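Local structure of lactose Operon Repressor (Escherichia coli, 1JYE) at residues A[84-87]-A[88-91]; A[127-130]-A[131-134]; A[189-192]-A[193-196]; A[217-221]-A[222-226]; A[261-264]-A[265-269]. The protein represses the lactose operon by binding its operator DNA, here studied as a dimeric variant with raised thermostability and lowered operator affinity. The protein carries 1 engineered substitution. All blocks are in the same frame, centred on the assembly; numbering follows the deposited sequence.

Contact 1: residues A[84-87]-A[88-91]. Engineered in segment 84-87: Leu84 (natural residue Lys).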
loop_
_atom_site.group_PDB
_atom_site.type_symbol
_atom_site.label_atom_id
_atom_site.label_comp_id
_atom_site.label_asym_id
_atom_site.label_seq_id
_atom_site.Cartn_x
_atom_site.Cartn_y
_atom_site.Cartn_z
ATOM N N LEU A 84 -10.446 -10.342 1.803
ATOM C CA LEU A 84 -11.768 -9.750 1.635
ATOM C C LEU A 84 -12.396 -10.130 0.301
ATOM O O LEU A 84 -13.602 -10.362 0.218
ATOM C CB LEU A 84 -11.686 -8.225 1.753
ATOM C CG LEU A 84 -11.209 -7.689 3.105
ATOM C CD1 LEU A 84 -11.089 -6.172 3.038
ATOM C CD2 LEU A 84 -12.177 -8.109 4.202
ATOM N N SER A 85 -11.580 -10.194 -0.745
ATOM C CA SER A 85 -12.087 -10.559 -2.061
ATOM C C SER A 85 -12.616 -11.992 -2.071
ATOM O O SER A 85 -13.728 -12.251 -2.538
ATOM C CB SER A 85 -10.990 -10.412 -3.117
ATOM O OG SER A 85 -11.463 -10.810 -4.393
ATOM N N ARG A 86 -11.820 -12.922 -1.547
ATOM C CA ARG A 86 -12.216 -14.326 -1.520
ATOM C C ARG A 86 -13.398 -14.563 -0.585
ATOM O O ARG A 86 -14.275 -15.380 -0.876
ATOM C CB ARG A 86 -11.031 -15.202 -1.106
ATOM C CG ARG A 86 -11.295 -16.699 -1.208
ATOM C CD ARG A 86 -11.788 -17.088 -2.599
ATOM N NE ARG A 86 -11.887 -18.536 -2.758
ATOM C CZ ARG A 86 -12.589 -19.139 -3.713
ATOM N NH1 ARG A 86 -13.263 -18.419 -4.600
ATOM N NH2 ARG A 86 -12.617 -20.464 -3.780
ATOM N N ALA A 87 -13.424 -13.850 0.537
ATOM C CA ALA A 87 -14.516 -13.986 1.493
ATOM C C ALA A 87 -15.822 -13.593 0.806
ATOM O O ALA A 87 -16.831 -14.291 0.920
ATOM C CB ALA A 87 -14.271 -13.096 2.701
ATOM N N ASP A 88 -15.786 -12.472 0.093
ATOM C CA ASP A 88 -16.954 -11.976 -0.632
ATOM C C ASP A 88 -17.416 -13.051 -1.610
ATOM O O ASP A 88 -18.609 -13.338 -1.720
ATOM C CB ASP A 88 -16.590 -10.706 -1.404
ATOM C CG ASP A 88 -17.791 -10.056 -2.070
ATOM O OD1 ASP A 88 -17.592 -9.319 -3.057
ATOM O OD2 ASP A 88 -18.929 -10.269 -1.604
ATOM N N GLN A 89 -16.457 -13.645 -2.313
ATOM C CA GLN A 89 -16.736 -14.691 -3.291
ATOM C C GLN A 89 -17.436 -15.892 -2.668
ATOM O O GLN A 89 -18.310 -16.500 -3.286
ATOM C CB GLN A 89 -15.436 -15.170 -3.942
ATOM C CG GLN A 89 -14.750 -14.162 -4.845
ATOM C CD GLN A 89 -13.358 -14.616 -5.254
ATOM O OE1 GLN A 89 -13.170 -15.745 -5.708
ATOM N NE2 GLN A 89 -12.376 -13.735 -5.093
ATOM N N LEU A 90 -17.048 -16.232 -1.444
ATOM C CA LEU A 90 -17.628 -17.381 -0.760
ATOM C C LEU A 90 -18.800 -17.038 0.157
ATOM O O LEU A 90 -19.281 -17.893 0.901
ATOM C CB LEU A 90 -16.536 -18.110 0.030
ATOM C CG LEU A 90 -15.357 -18.600 -0.822
ATOM C CD1 LEU A 90 -14.289 -19.208 0.073
ATOM C CD2 LEU A 90 -15.844 -19.618 -1.846
ATOM N N GLY A 91 -19.254 -15.789 0.102
ATOM C CA GLY A 91 -20.381 -15.369 0.919
ATOM C C GLY A 91 -20.106 -15.214 2.403
ATOM O O GLY A 91 -20.992 -15.433 3.230
#

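Contact 2: residues A[127-130]-A[131-134]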
loop_
_atom_site.group_PDB
_atom_site.type_symbol
_atom_site.label_atom_id
_atom_site.label_comp_id
_atom_site.label_asym_id
_atom_site.label_seq_id
_atom_site.Cartn_x
_atom_site.Cartn_y
_atom_site.Cartn_z
ATOM N N PRO A 127 2.770 -10.881 13.004
ATOM C CA PRO A 127 3.997 -11.623 13.327
ATOM C C PRO A 127 4.084 -12.119 14.768
ATOM O O PRO A 127 4.042 -11.333 15.710
ATOM C CB PRO A 127 5.097 -10.624 12.981
ATOM C CG PRO A 127 4.467 -9.314 13.336
ATOM C CD PRO A 127 3.065 -9.455 12.774
ATOM N N LEU A 128 4.222 -13.432 14.931
ATOM C CA LEU A 128 4.294 -14.031 16.262
ATOM C C LEU A 128 5.361 -15.116 16.331
ATOM O O LEU A 128 5.460 -15.939 15.425
ATOM C CB LEU A 128 2.942 -14.652 16.621
ATOM C CG LEU A 128 1.768 -13.693 16.812
ATOM C CD1 LEU A 128 0.456 -14.449 16.694
ATOM C CD2 LEU A 128 1.889 -13.008 18.171
ATOM N N ASP A 129 6.158 -15.126 17.397
ATOM C CA ASP A 129 7.168 -16.169 17.511
ATOM C C ASP A 129 6.478 -17.457 17.956
ATOM O O ASP A 129 5.266 -17.468 18.173
ATOM C CB ASP A 129 8.306 -15.765 18.470
ATOM C CG ASP A 129 7.886 -15.718 19.932
ATOM O OD1 ASP A 129 6.761 -16.126 20.276
ATOM O OD2 ASP A 129 8.720 -15.274 20.753
ATOM N N ASP A 130 7.238 -18.539 18.079
ATOM C CA ASP A 130 6.665 -19.830 18.447
ATOM C C ASP A 130 5.750 -19.814 19.667
ATOM O O ASP A 130 4.567 -20.150 19.567
ATOM C CB ASP A 130 7.785 -20.857 18.649
ATOM C CG ASP A 130 7.259 -22.276 18.789
ATOM O OD1 ASP A 130 7.003 -22.717 19.932
ATOM O OD2 ASP A 130 7.092 -22.950 17.752
ATOM N N GLN A 131 6.289 -19.422 20.815
ATOM C CA GLN A 131 5.508 -19.387 22.045
ATOM C C GLN A 131 4.313 -18.441 22.013
ATOM O O GLN A 131 3.241 -18.779 22.519
ATOM C CB GLN A 131 6.417 -19.049 23.229
ATOM C CG GLN A 131 7.102 -20.266 23.835
ATOM C CD GLN A 131 7.733 -21.172 22.794
ATOM O OE1 GLN A 131 8.694 -20.795 22.123
ATOM N NE2 GLN A 131 7.190 -22.377 22.652
ATOM N N ASP A 132 4.484 -17.264 21.418
ATOM C CA ASP A 132 3.386 -16.308 21.346
ATOM C C ASP A 132 2.267 -16.791 20.426
ATOM O O ASP A 132 1.088 -16.561 20.705
ATOM C CB ASP A 132 3.887 -14.934 20.884
ATOM C CG ASP A 132 4.746 -14.242 21.931
ATOM O OD1 ASP A 132 4.657 -14.618 23.121
ATOM O OD2 ASP A 132 5.497 -13.311 21.569
ATOM N N ALA A 133 2.626 -17.457 19.330
ATOM C CA ALA A 133 1.613 -17.962 18.406
ATOM C C ALA A 133 0.794 -19.044 19.106
ATOM O O ALA A 133 -0.429 -19.107 18.963
ATOM C CB ALA A 133 2.274 -18.525 17.145
ATOM N N ILE A 134 1.473 -19.897 19.865
ATOM C CA ILE A 134 0.783 -20.955 20.596
ATOM C C ILE A 134 -0.161 -20.317 21.613
ATOM O O ILE A 134 -1.285 -20.780 21.811
ATOM C CB ILE A 134 1.792 -21.877 21.314
ATOM C CG1 ILE A 134 2.545 -22.716 20.274
ATOM C CG2 ILE A 134 1.065 -22.780 22.313
ATOM C CD1 ILE A 134 3.686 -23.539 20.849
HETATM O O HOH W 1 6.043 -12.740 19.057
#

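Contact 3: residues A[189-192]-A[193-196]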
loop_
_atom_site.group_PDB
_atom_site.type_symbol
_atom_site.label_atom_id
_atom_site.label_comp_id
_atom_site.label_asym_id
_atom_site.label_seq_id
_atom_site.Cartn_x
_atom_site.Cartn_y
_atom_site.Cartn_z
ATOM N N LEU A 189 13.735 -6.522 13.401
ATOM C CA LEU A 189 13.847 -7.832 14.029
ATOM C C LEU A 189 12.769 -8.186 15.043
ATOM O O LEU A 189 12.763 -9.288 15.579
ATOM C CB LEU A 189 15.247 -8.010 14.630
ATOM C CG LEU A 189 16.360 -7.919 13.578
ATOM C CD1 LEU A 189 17.691 -8.281 14.224
ATOM C CD2 LEU A 189 16.067 -8.862 12.405
ATOM N N SER A 190 11.844 -7.261 15.298
ATOM C CA SER A 190 10.747 -7.549 16.214
ATOM C C SER A 190 9.762 -8.441 15.456
ATOM O O SER A 190 8.904 -9.094 16.054
ATOM C CB SER A 190 10.054 -6.254 16.642
ATOM O OG SER A 190 9.633 -5.515 15.510
ATOM N N SER A 191 9.908 -8.465 14.133
ATOM C CA SER A 191 9.052 -9.262 13.253
ATOM C C SER A 191 9.650 -10.621 12.905
ATOM O O SER A 191 10.768 -10.699 12.400
ATOM C CB SER A 191 8.787 -8.498 11.954
ATOM O OG SER A 191 8.412 -9.386 10.914
ATOM N N VAL A 192 8.893 -11.686 13.149
ATOM C CA VAL A 192 9.368 -13.032 12.842
ATOM C C VAL A 192 9.757 -13.160 11.363
ATOM O O VAL A 192 10.723 -13.841 11.030
ATOM C CB VAL A 192 8.303 -14.104 13.212
ATOM C CG1 VAL A 192 7.055 -13.929 12.366
ATOM C CG2 VAL A 192 8.883 -15.499 13.027
ATOM N N SER A 193 9.019 -12.499 10.473
ATOM C CA SER A 193 9.347 -12.566 9.051
ATOM C C SER A 193 10.723 -11.974 8.766
ATOM O O SER A 193 11.497 -12.532 7.989
ATOM C CB SER A 193 8.292 -11.840 8.209
ATOM O OG SER A 193 7.166 -12.672 8.006
ATOM N N ALA A 194 11.022 -10.841 9.391
ATOM C CA ALA A 194 12.312 -10.194 9.195
ATOM C C ALA A 194 13.423 -11.082 9.745
ATOM O O ALA A 194 14.504 -11.167 9.165
ATOM C CB ALA A 194 12.335 -8.848 9.893
ATOM N N ARG A 195 13.152 -11.730 10.873
ATOM C CA ARG A 195 14.145 -12.599 11.495
ATOM C C ARG A 195 14.449 -13.825 10.641
ATOM O O ARG A 195 15.614 -14.170 10.438
ATOM C CB ARG A 195 13.680 -13.037 12.888
ATOM C CG ARG A 195 13.587 -11.893 13.895
ATOM C CD ARG A 195 13.522 -12.415 15.330
ATOM N NE ARG A 195 12.340 -13.233 15.593
ATOM C CZ ARG A 195 11.177 -12.760 16.034
ATOM N NH1 ARG A 195 10.160 -13.589 16.247
ATOM N NH2 ARG A 195 11.028 -11.462 16.262
ATOM N N LEU A 196 13.407 -14.485 10.143
ATOM C CA LEU A 196 13.600 -15.665 9.304
ATOM C C LEU A 196 14.382 -15.294 8.050
ATOM O O LEU A 196 15.247 -16.050 7.594
ATOM C CB LEU A 196 12.250 -16.269 8.910
ATOM C CG LEU A 196 11.438 -16.899 10.044
ATOM C CD1 LEU A 196 10.040 -17.246 9.537
ATOM C CD2 LEU A 196 12.156 -18.145 10.559
#

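Contact 4: residues A[217-221]-A[222-226]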
loop_
_atom_site.group_PDB
_atom_site.type_symbol
_atom_site.label_atom_id
_atom_site.label_comp_id
_atom_site.label_asym_id
_atom_site.label_seq_id
_atom_site.Cartn_x
_atom_site.Cartn_y
_atom_site.Cartn_z
ATOM N N GLU A 217 19.677 -2.879 10.124
ATOM C CA GLU A 217 18.263 -3.148 10.339
ATOM C C GLU A 217 17.410 -1.914 10.068
ATOM O O GLU A 217 17.718 -0.823 10.547
ATOM C CB GLU A 217 18.062 -3.601 11.788
ATOM C CG GLU A 217 16.639 -3.955 12.168
ATOM C CD GLU A 217 16.497 -4.229 13.655
ATOM O OE1 GLU A 217 17.536 -4.423 14.332
ATOM O OE2 GLU A 217 15.354 -4.261 14.149
ATOM N N GLY A 218 16.337 -2.102 9.303
ATOM C CA GLY A 218 15.436 -1.004 8.983
ATOM C C GLY A 218 14.063 -1.251 9.583
ATOM O O GLY A 218 13.937 -2.037 10.522
ATOM N N ASP A 219 13.027 -0.600 9.054
ATOM C CA ASP A 219 11.683 -0.788 9.599
ATOM C C ASP A 219 10.598 -1.028 8.545
ATOM O O ASP A 219 9.415 -0.791 8.811
ATOM C CB ASP A 219 11.286 0.415 10.472
ATOM C CG ASP A 219 11.145 1.706 9.675
ATOM O OD1 ASP A 219 11.124 1.648 8.431
ATOM O OD2 ASP A 219 11.044 2.785 10.300
ATOM N N TRP A 220 11.015 -1.508 7.372
ATOM C CA TRP A 220 10.139 -1.802 6.230
ATOM C C TRP A 220 9.888 -0.573 5.350
ATOM O O TRP A 220 9.411 -0.708 4.222
ATOM C CB TRP A 220 8.773 -2.352 6.678
ATOM C CG TRP A 220 8.763 -3.693 7.388
ATOM C CD1 TRP A 220 8.046 -4.006 8.511
ATOM C CD2 TRP A 220 9.405 -4.914 6.976
ATOM N NE1 TRP A 220 8.196 -5.336 8.819
ATOM C CE2 TRP A 220 9.024 -5.918 7.896
ATOM C CE3 TRP A 220 10.261 -5.257 5.919
ATOM C CZ2 TRP A 220 9.468 -7.245 7.794
ATOM C CZ3 TRP A 220 10.704 -6.582 5.816
ATOM C CH2 TRP A 220 10.304 -7.555 6.752
ATOM N N SER A 221 10.213 0.617 5.850
ATOM C CA SER A 221 9.976 1.841 5.076
ATOM C C SER A 221 11.124 2.241 4.161
ATOM O O SER A 221 12.288 1.921 4.416
ATOM C CB SER A 221 9.665 3.019 6.009
ATOM O OG SER A 221 10.834 3.460 6.685
ATOM N N ALA A 222 10.790 2.956 3.091
ATOM C CA ALA A 222 11.799 3.415 2.154
ATOM C C ALA A 222 12.796 4.325 2.861
ATOM O O ALA A 222 13.998 4.244 2.614
ATOM C CB ALA A 222 11.142 4.159 0.987
ATOM N N MET A 223 12.307 5.185 3.751
ATOM C CA MET A 223 13.208 6.097 4.442
ATOM C C MET A 223 14.229 5.352 5.293
ATOM O O MET A 223 15.378 5.777 5.388
ATOM C CB MET A 223 12.430 7.089 5.312
ATOM C CG MET A 223 13.303 8.214 5.879
ATOM S SD MET A 223 14.209 9.149 4.600
ATOM C CE MET A 223 12.892 10.162 3.927
ATOM N N SER A 224 13.830 4.239 5.902
ATOM C CA SER A 224 14.787 3.489 6.718
ATOM C C SER A 224 15.856 2.879 5.811
ATOM O O SER A 224 17.020 2.766 6.197
ATOM C CB SER A 224 14.083 2.398 7.543
ATOM O OG SER A 224 13.678 1.295 6.751
ATOM N N GLY A 225 15.464 2.495 4.600
ATOM C CA GLY A 225 16.426 1.931 3.667
ATOM C C GLY A 225 17.417 2.999 3.246
ATOM O O GLY A 225 18.612 2.745 3.092
ATOM N N PHE A 226 16.913 4.213 3.059
ATOM C CA PHE A 226 17.754 5.335 2.665
ATOM C C PHE A 226 18.738 5.690 3.781
ATOM O O PHE A 226 19.938 5.849 3.542
ATOM C CB PHE A 226 16.886 6.559 2.363
ATOM C CG PHE A 226 17.677 7.798 2.053
ATOM C CD1 PHE A 226 18.293 7.955 0.817
ATOM C CD2 PHE A 226 17.827 8.799 3.010
ATOM C CE1 PHE A 226 19.051 9.091 0.535
ATOM C CE2 PHE A 226 18.583 9.937 2.737
ATOM C CZ PHE A 226 19.196 10.082 1.497
#

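Contact 5: residues A[261-264]-A[265-269]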
loop_
_atom_site.group_PDB
_atom_site.type_symbol
_atom_site.label_atom_id
_atom_site.label_comp_id
_atom_site.label_asym_id
_atom_site.label_seq_id
_atom_site.Cartn_x
_atom_site.Cartn_y
_atom_site.Cartn_z
ATOM N N GLY A 261 26.480 9.283 -5.644
ATOM C CA GLY A 261 27.275 9.332 -6.859
ATOM C C GLY A 261 27.603 7.977 -7.453
ATOM O O GLY A 261 28.513 7.862 -8.273
ATOM N N LEU A 262 26.863 6.948 -7.048
ATOM C CA LEU A 262 27.089 5.600 -7.557
ATOM C C LEU A 262 25.912 5.126 -8.399
ATOM O O LEU A 262 24.809 5.667 -8.309
ATOM C CB LEU A 262 27.320 4.628 -6.397
ATOM C CG LEU A 262 28.536 4.924 -5.515
ATOM C CD1 LEU A 262 28.598 3.914 -4.376
ATOM C CD2 LEU A 262 29.806 4.862 -6.353
ATOM N N ARG A 263 26.150 4.110 -9.216
ATOM C CA ARG A 263 25.111 3.568 -10.078
ATOM C C ARG A 263 24.507 2.292 -9.514
ATOM O O ARG A 263 25.226 1.350 -9.181
ATOM C CB ARG A 263 25.684 3.272 -11.463
ATOM C CG ARG A 263 26.195 4.494 -12.209
ATOM C CD ARG A 263 27.043 4.067 -13.394
ATOM N NE ARG A 263 28.241 3.355 -12.958
ATOM C CZ ARG A 263 29.095 2.749 -13.777
ATOM N NH1 ARG A 263 28.889 2.766 -15.086
ATOM N NH2 ARG A 263 30.157 2.125 -13.284
ATOM N N VAL A 264 23.184 2.263 -9.396
ATOM C CA VAL A 264 22.519 1.060 -8.916
ATOM C C VAL A 264 22.707 0.045 -10.035
ATOM O O VAL A 264 22.429 0.338 -11.200
ATOM C CB VAL A 264 21.013 1.295 -8.682
ATOM C CG1 VAL A 264 20.326 -0.016 -8.315
ATOM C CG2 VAL A 264 20.817 2.317 -7.582
ATOM N N GLY A 265 23.194 -1.140 -9.685
ATOM C CA GLY A 265 23.430 -2.164 -10.681
ATOM C C GLY A 265 24.901 -2.230 -11.057
ATOM O O GLY A 265 25.615 -3.145 -10.650
ATOM N N ALA A 266 25.361 -1.244 -11.821
ATOM C CA ALA A 266 26.750 -1.196 -12.267
ATOM C C ALA A 266 27.764 -1.076 -11.129
ATOM O O ALA A 266 28.812 -1.719 -11.159
ATOM C CB ALA A 266 26.935 -0.045 -13.251
ATOM N N ASP A 267 27.460 -0.250 -10.133
ATOM C CA ASP A 267 28.363 -0.062 -9.002
ATOM C C ASP A 267 27.928 -0.885 -7.797
ATOM O O ASP A 267 28.734 -1.592 -7.197
ATOM C CB ASP A 267 28.442 1.422 -8.634
ATOM C CG ASP A 267 29.157 2.246 -9.694
ATOM O OD1 ASP A 267 28.836 3.442 -9.839
ATOM O OD2 ASP A 267 30.050 1.694 -10.376
ATOM N N ILE A 268 26.653 -0.785 -7.436
ATOM C CA ILE A 268 26.132 -1.552 -6.313
ATOM C C ILE A 268 24.821 -2.212 -6.711
ATOM O O ILE A 268 23.829 -1.531 -6.980
ATOM C CB ILE A 268 25.881 -0.666 -5.075
ATOM C CG1 ILE A 268 27.193 -0.021 -4.617
ATOM C CG2 ILE A 268 25.289 -1.513 -3.946
ATOM C CD1 ILE A 268 27.064 0.814 -3.362
ATOM N N SER A 269 24.827 -3.540 -6.766
ATOM C CA SER A 269 23.629 -4.289 -7.124
ATOM C C SER A 269 22.694 -4.351 -5.928
ATOM O O SER A 269 23.133 -4.324 -4.775
ATOM C CB SER A 269 23.991 -5.708 -7.573
ATOM O OG SER A 269 24.619 -5.698 -8.842
#

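Contact 1: residues A[84-87]-A[88-91]
Asp88, Gln89 and Leu90 donate their backbone N-H groups to the carbonyls of Leu84, Ser85 and Arg86 in the i to i+4 pattern of an alpha helix, with Leu90 N lying 3.0 Å from Arg86 O. The amide of Gln89 then spans two side chains of the preceding turn. Its NE2 donates to Ser85 OG at 3.1 Å, the hydroxyl lying close to the amide plane, while a bent contact of the same nitrogen to Ser85 O is weak. At the other end, Arg86 NH1 donates to Gln89 OE1 at 2.9 Å from above the carbonyl plane, and the guanidinium and amide planes stand 65° apart. Arg86 runs its CG anti to the backbone N (chi1 -173°) and bends at chi2, which carries the guanidinium past Gln89 and under Leu90. Leu90 CD2 sits over the centre of one guanidinium face, 3.8 Å from Arg86 CZ. A stronger partner lies elsewhere, since Arg86 NE forms a salt bridge to Asp302 on helix 293-308. Leu84, engineered from lysine, packs on Leu71 of the second subunit. Gly91, at positive phi (73°), is the C-prime residue of the Schellman motif that ends helix 74-89, its N bonding back to Asp88 O at 3.1 Å. Ala87 O takes the other bond of the motif, from the N of the residue after Gly91, and so closes the helix of the beta-alpha-beta unit between strands 63-68 and 93-98.

Contact 2: residues A[127-130]-A[131-134]
Asp129 turns its CG between its backbone N and carbonyl carbon (chi1 70°), which swings the carboxylate back over the first helical turn toward Asp132, whose own CG stands anti to its carbonyl carbon (chi1 -70°). Asp129 OD1 takes the backbone N-H of Asp132 at 2.8 Å, a straight bond of 163° met nearly along the C-O direction. The same oxygen lies 3.3 Å from Asp132 OD2, a close approach of two like-charged carboxylates. Any repulsion is probably eased by the N-H bond and by a water that accepts from Asp129 N and donates to Asp132 OD2 at 2.6 Å. Backbone bonds continue the turn, Ala133 N to Asp129 O at 2.9 Å and Ile134 N to Asp130 O. On the inner side, Leu128 CB meets Ala133 CB at 4.0 Å, and Leu128 CD2 approaches Asp132 CB at 3.9 Å. The carboxylate of Asp130 has its better partner outside, where OD2 is hydrogen-bonded to Thr154 OG1; its OD1 receives a weak, bent bond from Gln131 NE2, and it also lies 3.5 Å from Ile134 CD1. Leu128 additionally touches Cys107 on helix 104-115, so the loop leaving strand 122-125 is packed as well as capped. An aspartate accepting the N-H three residues on is the classic N-cap, here opening helix 130-139.

Contact 3: residues A[189-192]-A[193-196]
Leu189 O is gripped by Arg195 NH2 at 2.9 Å and 161°, with the carbonyl oxygen lying in the guanidinium plane. Ser190 O stands near the same edge, 3.2 Å from Arg195 NH2. The arginine gets there by a bend at chi3 (-62°), which folds the chain back over the start of its own helix. One guanidinium face then rests on the backbone: Val192 CA lies 3.5 Å from Arg195 NH1, and Ser191 C is also beneath, both toward the rim of the group. Ser191 is the N-cap of helix 192-207, the helix entered from strand 182-186 in this periplasmic binding protein-like fold. Its OG receives the N-H of Ala194 at 3.4 Å and that of Ser193, both weak bonds, whereas Arg195 N to Ser191 O is a sound helical bond of 3.0 Å. The hydroxyl of Ser193 is directed outside, to Asp149 OD1. An alanine in place of Arg195 removes the donor to Leu189 O and the guanidinium lying over Val192 CA, and the loop before the helix would probably move more easily. At the loop end, Leu189 CD2 lies 4.2 Å from Arg195 CG; farther along, Val192 CG2 meets Leu196 CD1 at 4.1 Å.

Contact 4: residues A[217-221]-A[222-226]
Ser224 OG and Ser221 O form the inner shell: the hydroxyl donates to the carbonyl at 2.8 Å and in turn accepts the backbone N-H of Asp219 at 3.1 Å, almost perfectly straight at 174°. Ser221 O also takes Gly225 N, at 3.2 Å. With its OG held between N and carbonyl carbon (chi1 73°), Ser221 acts as N-cap, accepting Ser224 N at 3.2 Å. Asp219 holds the cap in turn. Its OD1 receives Ser221 OG at 2.5 Å, on the syn side, and Ser221 N at 2.9 Å, nearly in line with the C-O bond; the second of these bonds closes an Asx turn. Two donors on Asp219 OD1 probably hold the carboxylate's rotation. Gly218 packs its CA 3.7 Å from Ser224 OG, and a side chain pointing there would collide with that hydroxyl. Beyond this shell, the Trp220 indole packs on Ala194 and Arg197 of helix 192-207, and Ser224 touches Met249 on helix 247-259. The turn therefore links the end of strand 214-217, an outermost strand, within this chain, of its parallel sheet, to helix 222-234, where Ala222 and Phe226 pack on Cys281 of the second subunit.

Contact 5: residues A[261-264]-A[265-269]
Ala266 CB lies over the centre of one face of the Arg263 guanidinium, 3.6 Å from Arg263 CZ, while the Asp267 carboxylate takes the edge. The two planes are 57° apart, yet Arg263 grips its partner side-on with two nitrogens. This salt bridge closes a compact turn in the loop between helix 247-259 and strand 269-271, where Val264 and Ile268 form a single beta bridge. Arg263 NH2 reaches Asp267 OD2 at 2.9 Å, and Arg263 NE reaches Asp267 OD1 at 3.2 Å, both from above the carboxylate plane. The backbone N of Arg263 joins in from the same face as NE, 2.8 Å from Asp267 OD1, so this oxygen has two donors. Arg263 O in turn accepts Asp267 N at 2.9 Å and Ile268 N at 3.1 Å. An asparagine in place of Asp267 would probably weaken the grip, leaving the guanidinium without its countercharge and more able to swing off Ala266. Gly265, at positive phi (101°), makes the sharp bend, where a side chain would strike Val264 O. On the inner side, facing Ile257 of helix 247-259, Leu262 CD1 touches Ile268 CD1 at 3.6 Å.

In the fold
All five contacts are local and partly buried, but their depth differs: contact 3 is central, its centre about 8 Å from the centre of the chain, whereas contacts 1 and 5 are outlying, at about 23 and 25 Å. Contacts 2, 3 and 4 start helices through N-caps, with an aspartate in contact 2 and serines in the other two; contact 1 ends a helix, and contact 5 relies on a salt bridge in a loop. Contacts 3 and 4 lie on helices that follow strands of one parallel sheet. Contact 3 touches contact 2, through Asp129 and Arg195, and contact 4, where Trp220 packs on Ala194. Contacts 1 and 4 both meet the second subunit, from opposite sides of the chain's centre.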